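Local coordinates for defective in germ line development protein 3, isoform a (Caenorhabditis elegans, PDB 3N89), which forms a globular platform of four KH domains and probably takes part in RNA binding during germline development, at residues Asp257-Ser262 against Ser320-Ile325; Met34-Gln39 against Gln82-Thr87; Ile23-Thr28 against Asn266-Asp271. One frame throughout, in Å; residues are numbered along the deposited sequence.

In the fold
All three contacts reach one antiparallel sheet in which the first and fourth KH domains of the family join edge to edge through strands 29-35 and 260-268. Contact 2 ties strand 29-35 to its partner 83-87 within the first domain, and contact 1 ties strand 260-268 to 311-321 within the fourth. Their centres lie about 13 Å apart and they touch, CD1 of Ile261 lying 3.8 Å from CG of Met34. Contact 3 sits toward the far end of the same strands, its centre about 25 Å from that of contact 1 and about 26 Å from that of contact 2. There the chain leading into strand 29-35 covers residues 266-268.

Contact 1 of 3, residues Asp257-Ser262 against Ser320-Ile325; sequences DLLPIS and SKEFNI
Ile261 and Glu322 meet because a chi1 of -161° sets CG1 of the isoleucine anti to its own backbone N, and the extended arm then carries CD1 across the glutamate at about a right angle, 3.6 Å from its CG. The same methyl ends 4.1 Å from CD1 of Ile325, so a branched, apolar residue fits between a second isoleucine and the aliphatic part of an acid. In Phe323 a chi1 of 85° places CG between the backbone N and the carbonyl carbon, and the ring presents its edge, at CD2, to the carbonyl oxygen of Asp257, which lies in the ring plane. CB of Asn324 sits over the centre of one ring face.

The backbone supplies the frame: the first and last strands of the fourth KH domain lie side by side, as in the type I KH fold, although no helix is modelled between them. Ile261 N donates to Ser320 O at 2.8 Å, while the return bond from Ser320 N is weak. Pro260 faces Lys321 in a non-hydrogen-bonded pair, a place where proline's missing N-H costs no bond to that partner. Beyond it three successive carbonyls are used: Asp257 O takes Phe323 N at 3.2 Å, Leu259 O takes Glu322 N at 2.8 Å, and Leu258 O takes the ammonium of Lys321. That lysine runs beside Leu258, both pointing the same way, and its end turns NZ to within 3.2 Å of Leu258 O; Gln199 O accepts from it too.

Glu322 is held from outside as well, by a salt bridge to Arg101 of helix 90-102 and a hydrogen bond to Tyr350. Strand 29-35 flanks strand 260-268, with Leu32 and Met34 against Ile261, while Leu259 reaches Phe190 and Leu192 on strand 186-193 of the other sheet.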
# COMPACT_ATOMS: atom_id res chain seq x y z
N ASP A 257 -6.85 1.67 -0.92
CA ASP A 257 -7.52 1.49 0.36
C ASP A 257 -7.80 -0.00 0.57
O ASP A 257 -8.04 -0.44 1.70
CB ASP A 257 -8.85 2.25 0.42
CG ASP A 257 -8.70 3.74 0.69
OD1 ASP A 257 -7.71 4.15 1.33
OD2 ASP A 257 -9.60 4.49 0.27
N LEU A 258 -7.78 -0.77 -0.52
CA LEU A 258 -8.06 -2.21 -0.46
C LEU A 258 -6.85 -3.09 -0.18
O LEU A 258 -7.00 -4.25 0.20
CB LEU A 258 -8.72 -2.68 -1.77
CG LEU A 258 -10.14 -2.18 -2.07
CD1 LEU A 258 -10.65 -2.82 -3.36
CD2 LEU A 258 -11.06 -2.52 -0.92
N LEU A 259 -5.66 -2.54 -0.39
CA LEU A 259 -4.41 -3.27 -0.16
C LEU A 259 -4.39 -3.82 1.26
O LEU A 259 -4.71 -3.11 2.21
CB LEU A 259 -3.21 -2.34 -0.35
CG LEU A 259 -2.80 -2.04 -1.78
CD1 LEU A 259 -1.73 -0.97 -1.77
CD2 LEU A 259 -2.29 -3.32 -2.45
N PRO A 260 -4.00 -5.10 1.42
CA PRO A 260 -3.95 -5.71 2.75
C PRO A 260 -2.83 -5.12 3.60
O PRO A 260 -1.86 -4.58 3.07
CB PRO A 260 -3.71 -7.19 2.43
CG PRO A 260 -2.88 -7.13 1.20
CD PRO A 260 -3.59 -6.06 0.39
N ILE A 261 -2.97 -5.23 4.91
CA ILE A 261 -1.99 -4.70 5.85
C ILE A 261 -1.97 -5.63 7.06
O ILE A 261 -2.98 -6.25 7.38
CB ILE A 261 -2.41 -3.26 6.29
CG1 ILE A 261 -1.22 -2.51 6.88
CG2 ILE A 261 -3.54 -3.33 7.33
CD1 ILE A 261 -1.48 -1.03 7.00
N SER A 262 -0.82 -5.72 7.73
CA SER A 262 -0.72 -6.59 8.90
C SER A 262 0.42 -6.15 9.78
O SER A 262 1.39 -5.56 9.31
CB SER A 262 -0.51 -8.04 8.49
OG SER A 262 0.79 -8.23 7.98
N SER A 320 -5.95 -7.01 8.16
CA SER A 320 -7.10 -6.20 7.76
C SER A 320 -6.66 -5.44 6.52
O SER A 320 -5.50 -5.52 6.12
CB SER A 320 -7.46 -5.21 8.87
OG SER A 320 -8.74 -4.64 8.65
N LYS A 321 -7.58 -4.70 5.90
CA LYS A 321 -7.23 -3.91 4.72
C LYS A 321 -6.78 -2.54 5.20
O LYS A 321 -7.30 -2.02 6.18
CB LYS A 321 -8.42 -3.80 3.77
CG LYS A 321 -8.77 -5.13 3.09
CD LYS A 321 -9.93 -5.00 2.12
CE LYS A 321 -10.15 -6.31 1.36
NZ LYS A 321 -8.91 -6.74 0.62
N GLU A 322 -5.78 -1.97 4.51
CA GLU A 322 -5.22 -0.67 4.87
C GLU A 322 -6.20 0.37 5.39
O GLU A 322 -6.06 0.84 6.52
CB GLU A 322 -4.45 -0.06 3.69
CG GLU A 322 -2.96 0.18 4.00
CD GLU A 322 -2.33 1.24 3.12
OE1 GLU A 322 -2.46 1.16 1.88
OE2 GLU A 322 -1.71 2.16 3.69
N PHE A 323 -7.18 0.71 4.57
CA PHE A 323 -8.17 1.72 4.93
C PHE A 323 -8.73 1.53 6.34
O PHE A 323 -9.11 2.50 6.99
CB PHE A 323 -9.32 1.73 3.91
CG PHE A 323 -10.39 0.73 4.19
CD1 PHE A 323 -11.49 1.06 4.98
CD2 PHE A 323 -10.31 -0.56 3.67
CE1 PHE A 323 -12.49 0.12 5.24
CE2 PHE A 323 -11.30 -1.50 3.93
CZ PHE A 323 -12.39 -1.15 4.72
N ASN A 324 -8.77 0.29 6.79
CA ASN A 324 -9.31 -0.05 8.10
C ASN A 324 -8.23 -0.08 9.18
O ASN A 324 -8.45 -0.61 10.28
CB ASN A 324 -10.02 -1.40 7.99
CG ASN A 324 -11.01 -1.65 9.10
OD1 ASN A 324 -11.50 -0.71 9.72
ND2 ASN A 324 -11.32 -2.91 9.34
N ILE A 325 -7.08 0.51 8.89
CA ILE A 325 -5.97 0.54 9.83
C ILE A 325 -6.35 1.14 11.18
O ILE A 325 -5.87 0.68 12.22
CB ILE A 325 -4.77 1.37 9.27
CG1 ILE A 325 -3.59 1.29 10.24
CG2 ILE A 325 -5.17 2.83 9.10
CD1 ILE A 325 -2.35 1.97 9.73

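Contact 2 of 3, residues Met34-Gln39 against Gln82-Thr87; sequences MEFESQ and QQVTIT
Gln83 and Glu35 face each other in a non-hydrogen-bonded pair of antiparallel strands, the first and last of a KH domain, which lie side by side as in the type I KH fold. From CB the glutamine runs out extended: CB is 4.0 Å from Glu35 OE1, CG passes the same oxygen at 3.4 Å, CD lies at 3.5 Å, and NE2 reaches it at 2.7 Å. The hydrogen bond is nearly straight (171°), lies in the amide plane and meets the syn side of OE1, somewhat out of the carboxylate plane. The glutamate meets it through a bend at chi2 (61°), its carboxylate turned 63° from the amide. A long amide thus suits this partly exposed place, bonding a buried acid.

Met34 and Val84 exchange two backbone bonds, and their side chains take the other face, where Met34 packs on Arg97 and Arg101 of helix 90-102 and Val84 on Leu67. Phe36 leans obliquely on Val84, CD2 to CB 4.0 Å, its ring also forming a cation-pi contact with Arg101. A further backbone bond runs from Phe36 N to Gln82 O, at 2.9 Å, beside which Glu35 CA makes a CA-H...O contact of 3.4 Å with that Gln82 oxygen.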
# COMPACT_ATOMS: atom_id res chain seq x y z
N MET A 34 3.18 -3.74 4.46
CA MET A 34 2.34 -3.03 3.51
C MET A 34 2.79 -3.37 2.10
O MET A 34 3.89 -3.89 1.90
CB MET A 34 2.43 -1.52 3.74
CG MET A 34 1.81 -1.04 5.04
SD MET A 34 2.30 0.67 5.41
CE MET A 34 1.45 1.55 4.07
N GLU A 35 1.93 -3.09 1.13
CA GLU A 35 2.24 -3.35 -0.27
C GLU A 35 2.60 -2.04 -0.98
O GLU A 35 1.86 -1.05 -0.88
CB GLU A 35 1.05 -4.02 -0.95
CG GLU A 35 1.13 -5.54 -1.01
CD GLU A 35 1.20 -6.21 0.35
OE1 GLU A 35 1.39 -7.45 0.39
OE2 GLU A 35 1.07 -5.52 1.38
N PHE A 36 3.73 -2.06 -1.68
CA PHE A 36 4.22 -0.90 -2.42
C PHE A 36 4.60 -1.36 -3.84
O PHE A 36 5.22 -2.40 -4.01
CB PHE A 36 5.46 -0.30 -1.72
CG PHE A 36 5.14 0.62 -0.56
CD1 PHE A 36 5.21 2.00 -0.72
CD2 PHE A 36 4.77 0.10 0.68
CE1 PHE A 36 4.92 2.87 0.34
CE2 PHE A 36 4.48 0.97 1.76
CZ PHE A 36 4.55 2.35 1.58
N GLU A 37 4.24 -0.56 -4.84
CA GLU A 37 4.52 -0.89 -6.24
C GLU A 37 6.00 -0.85 -6.60
O GLU A 37 6.62 0.22 -6.63
CB GLU A 37 3.73 0.06 -7.13
CG GLU A 37 2.29 0.18 -6.69
CD GLU A 37 1.45 0.99 -7.65
OE1 GLU A 37 1.24 0.52 -8.79
OE2 GLU A 37 1.01 2.09 -7.25
N SER A 38 6.56 -2.02 -6.91
CA SER A 38 7.97 -2.18 -7.26
C SER A 38 8.54 -1.22 -8.29
O SER A 38 9.74 -0.94 -8.28
CB SER A 38 8.24 -3.62 -7.73
OG SER A 38 7.55 -3.90 -8.94
N GLN A 39 7.70 -0.73 -9.19
CA GLN A 39 8.13 0.19 -10.24
C GLN A 39 8.63 1.52 -9.66
O GLN A 39 9.20 2.34 -10.37
CB GLN A 39 6.96 0.45 -11.20
CG GLN A 39 5.71 0.99 -10.52
CD GLN A 39 4.55 1.18 -11.47
OE1 GLN A 39 4.63 1.97 -12.42
NE2 GLN A 39 3.45 0.47 -11.22
N GLN A 82 5.71 -7.63 -3.53
CA GLN A 82 5.81 -6.19 -3.31
C GLN A 82 5.54 -5.76 -1.88
O GLN A 82 5.03 -4.67 -1.65
CB GLN A 82 4.83 -5.47 -4.25
CG GLN A 82 5.08 -5.76 -5.71
CD GLN A 82 4.20 -4.94 -6.63
OE1 GLN A 82 2.98 -5.07 -6.61
NE2 GLN A 82 4.82 -4.10 -7.44
N GLN A 83 5.90 -6.61 -0.93
CA GLN A 83 5.66 -6.30 0.47
C GLN A 83 6.86 -5.66 1.15
O GLN A 83 7.97 -6.20 1.12
CB GLN A 83 5.27 -7.56 1.22
CG GLN A 83 4.20 -7.34 2.29
CD GLN A 83 3.66 -8.65 2.82
OE1 GLN A 83 4.23 -9.26 3.72
NE2 GLN A 83 2.55 -9.11 2.24
N VAL A 84 6.61 -4.51 1.75
CA VAL A 84 7.63 -3.76 2.47
C VAL A 84 7.33 -3.83 3.96
O VAL A 84 6.19 -3.68 4.38
CB VAL A 84 7.65 -2.30 2.02
CG1 VAL A 84 8.06 -1.39 3.18
CG2 VAL A 84 8.63 -2.14 0.86
N THR A 85 8.37 -4.06 4.76
CA THR A 85 8.18 -4.15 6.20
C THR A 85 8.83 -2.99 6.93
O THR A 85 9.90 -2.51 6.55
CB THR A 85 8.77 -5.45 6.75
OG1 THR A 85 10.18 -5.45 6.55
CG2 THR A 85 8.18 -6.65 6.03
N ILE A 86 8.17 -2.53 7.98
CA ILE A 86 8.65 -1.43 8.80
C ILE A 86 8.74 -2.03 10.19
O ILE A 86 7.75 -2.56 10.69
CB ILE A 86 7.65 -0.25 8.76
CG1 ILE A 86 7.35 0.11 7.29
CG2 ILE A 86 8.23 0.97 9.50
CD1 ILE A 86 6.42 1.29 7.10
N THR A 87 9.92 -1.98 10.80
CA THR A 87 10.13 -2.57 12.12
C THR A 87 10.66 -1.57 13.15
O THR A 87 11.58 -0.80 12.87
CB THR A 87 11.14 -3.73 12.06
OG1 THR A 87 10.67 -4.72 11.12
CG2 THR A 87 11.32 -4.37 13.44

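Contact 3 of 3, residues Ile23-Thr28 against Asn266-Asp271; sequences IEINPT and NIKNTD
The puckered five-membered ring of Pro27 meets Ile267 at one corner: CG lies 3.6 Å from CD1 of the isoleucine, and the two side chains cross at about a right angle. The flat group of this loop, the amide of Asn26, is used on one face, where the N and OG1 of Thr28 both approach OD1 from above the carbonyl plane. This Asx turn directs the chain into strand 29-35, the first strand of the first KH domain, at the point where its sheet neighbour, strand 260-268 of the fourth, is ending. The contact therefore packs the loop that leads into strand 29-35 on strand 260-268, without a hydrogen bond between the two segments.

Ile25 fills the middle of the contact. Its chi1 of -53° puts CG2 anti to the backbone N and lets that methyl rest on the strand, 3.8 Å from Lys268 N and 3.9 Å from CB of Asn266. The other branch ends in CD1, which lies 4.0 Å from CG of Lys268. That lysine bends at chi3 (-70°), and its CE comes 4.1 Å from CB of Ile25, so the aliphatic stem of a long polar residue covers the isoleucine on a partly exposed surface. A beta-branched residue suits the place because it offers one methyl to the backbone and another to this stem. Pro27 is more deeply buried: Leu336 and Phe340 also touch its ring, and Tyr332 donates to its carbonyl.

Past Lys268 the strand gives way to a short 3-10 turn, in which Asp271 N bonds back to Lys268 O. The carboxylate of Asp271 has a salt bridge to Lys339 through OD2, while OD1 accepts from Thr270 OG1 at 2.8 Å, met nearly along its own C-O axis.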
# COMPACT_ATOMS: atom_id res chain seq x y z
N ILE A 23 16.69 -11.93 23.31
CA ILE A 23 17.08 -10.81 24.13
C ILE A 23 15.83 -10.30 24.84
O ILE A 23 15.80 -10.18 26.06
CB ILE A 23 17.70 -9.69 23.27
CG1 ILE A 23 19.02 -10.17 22.68
CG2 ILE A 23 17.90 -8.43 24.11
CD1 ILE A 23 20.12 -10.42 23.71
N GLU A 24 14.78 -10.03 24.06
CA GLU A 24 13.55 -9.53 24.65
C GLU A 24 12.31 -9.95 23.88
O GLU A 24 12.37 -10.24 22.68
CB GLU A 24 13.59 -8.00 24.75
CG GLU A 24 13.44 -7.28 23.42
CD GLU A 24 13.59 -5.77 23.54
OE1 GLU A 24 12.89 -5.16 24.37
OE2 GLU A 24 14.40 -5.20 22.79
N ILE A 25 11.18 -9.98 24.59
CA ILE A 25 9.89 -10.31 24.01
C ILE A 25 9.01 -9.13 24.43
O ILE A 25 8.24 -9.22 25.39
CB ILE A 25 9.33 -11.62 24.60
CG1 ILE A 25 10.37 -12.73 24.47
CG2 ILE A 25 8.06 -12.03 23.87
CD1 ILE A 25 9.96 -14.03 25.14
N ASN A 26 9.16 -8.02 23.71
CA ASN A 26 8.45 -6.77 23.98
C ASN A 26 7.35 -6.51 22.95
O ASN A 26 7.63 -6.24 21.78
CB ASN A 26 9.45 -5.61 23.96
CG ASN A 26 8.84 -4.28 24.33
OD1 ASN A 26 7.62 -4.11 24.30
ND2 ASN A 26 9.69 -3.33 24.68
N PRO A 27 6.08 -6.57 23.37
CA PRO A 27 4.92 -6.35 22.50
C PRO A 27 4.94 -5.02 21.74
O PRO A 27 4.37 -4.92 20.65
CB PRO A 27 3.75 -6.43 23.47
CG PRO A 27 4.23 -7.36 24.52
CD PRO A 27 5.64 -6.87 24.75
N THR A 28 5.59 -4.00 22.31
CA THR A 28 5.65 -2.69 21.68
C THR A 28 6.65 -2.66 20.54
O THR A 28 6.81 -1.64 19.86
CB THR A 28 6.06 -1.59 22.68
OG1 THR A 28 7.49 -1.55 22.81
CG2 THR A 28 5.44 -1.85 24.04
N ASN A 266 5.59 -10.50 19.10
CA ASN A 266 5.56 -11.62 20.03
C ASN A 266 5.07 -11.12 21.38
O ASN A 266 5.18 -9.94 21.68
CB ASN A 266 6.96 -12.22 20.18
CG ASN A 266 7.57 -12.65 18.85
OD1 ASN A 266 6.85 -13.04 17.93
ND2 ASN A 266 8.89 -12.59 18.76
N ILE A 267 4.52 -12.00 22.21
CA ILE A 267 4.05 -11.54 23.50
C ILE A 267 4.02 -12.62 24.58
O ILE A 267 3.37 -13.66 24.42
CB ILE A 267 2.64 -10.89 23.36
CG1 ILE A 267 2.20 -10.30 24.70
CG2 ILE A 267 1.63 -11.90 22.85
CD1 ILE A 267 1.17 -9.21 24.56
N LYS A 268 4.75 -12.38 25.67
CA LYS A 268 4.79 -13.32 26.79
C LYS A 268 3.38 -13.47 27.33
O LYS A 268 2.65 -12.48 27.48
CB LYS A 268 5.72 -12.80 27.89
CG LYS A 268 7.14 -13.38 27.86
CD LYS A 268 8.04 -12.75 28.92
CE LYS A 268 8.35 -11.29 28.59
NZ LYS A 268 9.23 -10.60 29.59
N ASN A 269 2.98 -14.71 27.61
CA ASN A 269 1.64 -15.00 28.12
C ASN A 269 1.27 -14.10 29.30
O ASN A 269 0.11 -13.70 29.44
N THR A 270 2.25 -13.78 30.13
CA THR A 270 2.04 -12.95 31.31
C THR A 270 1.78 -11.49 30.95
O THR A 270 1.46 -10.68 31.82
CB THR A 270 3.26 -12.99 32.24
OG1 THR A 270 4.23 -12.03 31.81
CG2 THR A 270 3.90 -14.38 32.22
N ASP A 271 1.92 -11.16 29.67
CA ASP A 271 1.73 -9.78 29.22
C ASP A 271 0.50 -9.50 28.36
O ASP A 271 0.46 -8.49 27.66
CB ASP A 271 2.97 -9.30 28.47
CG ASP A 271 4.08 -8.86 29.40
OD1 ASP A 271 4.48 -9.65 30.27
OD2 ASP A 271 4.53 -7.71 29.24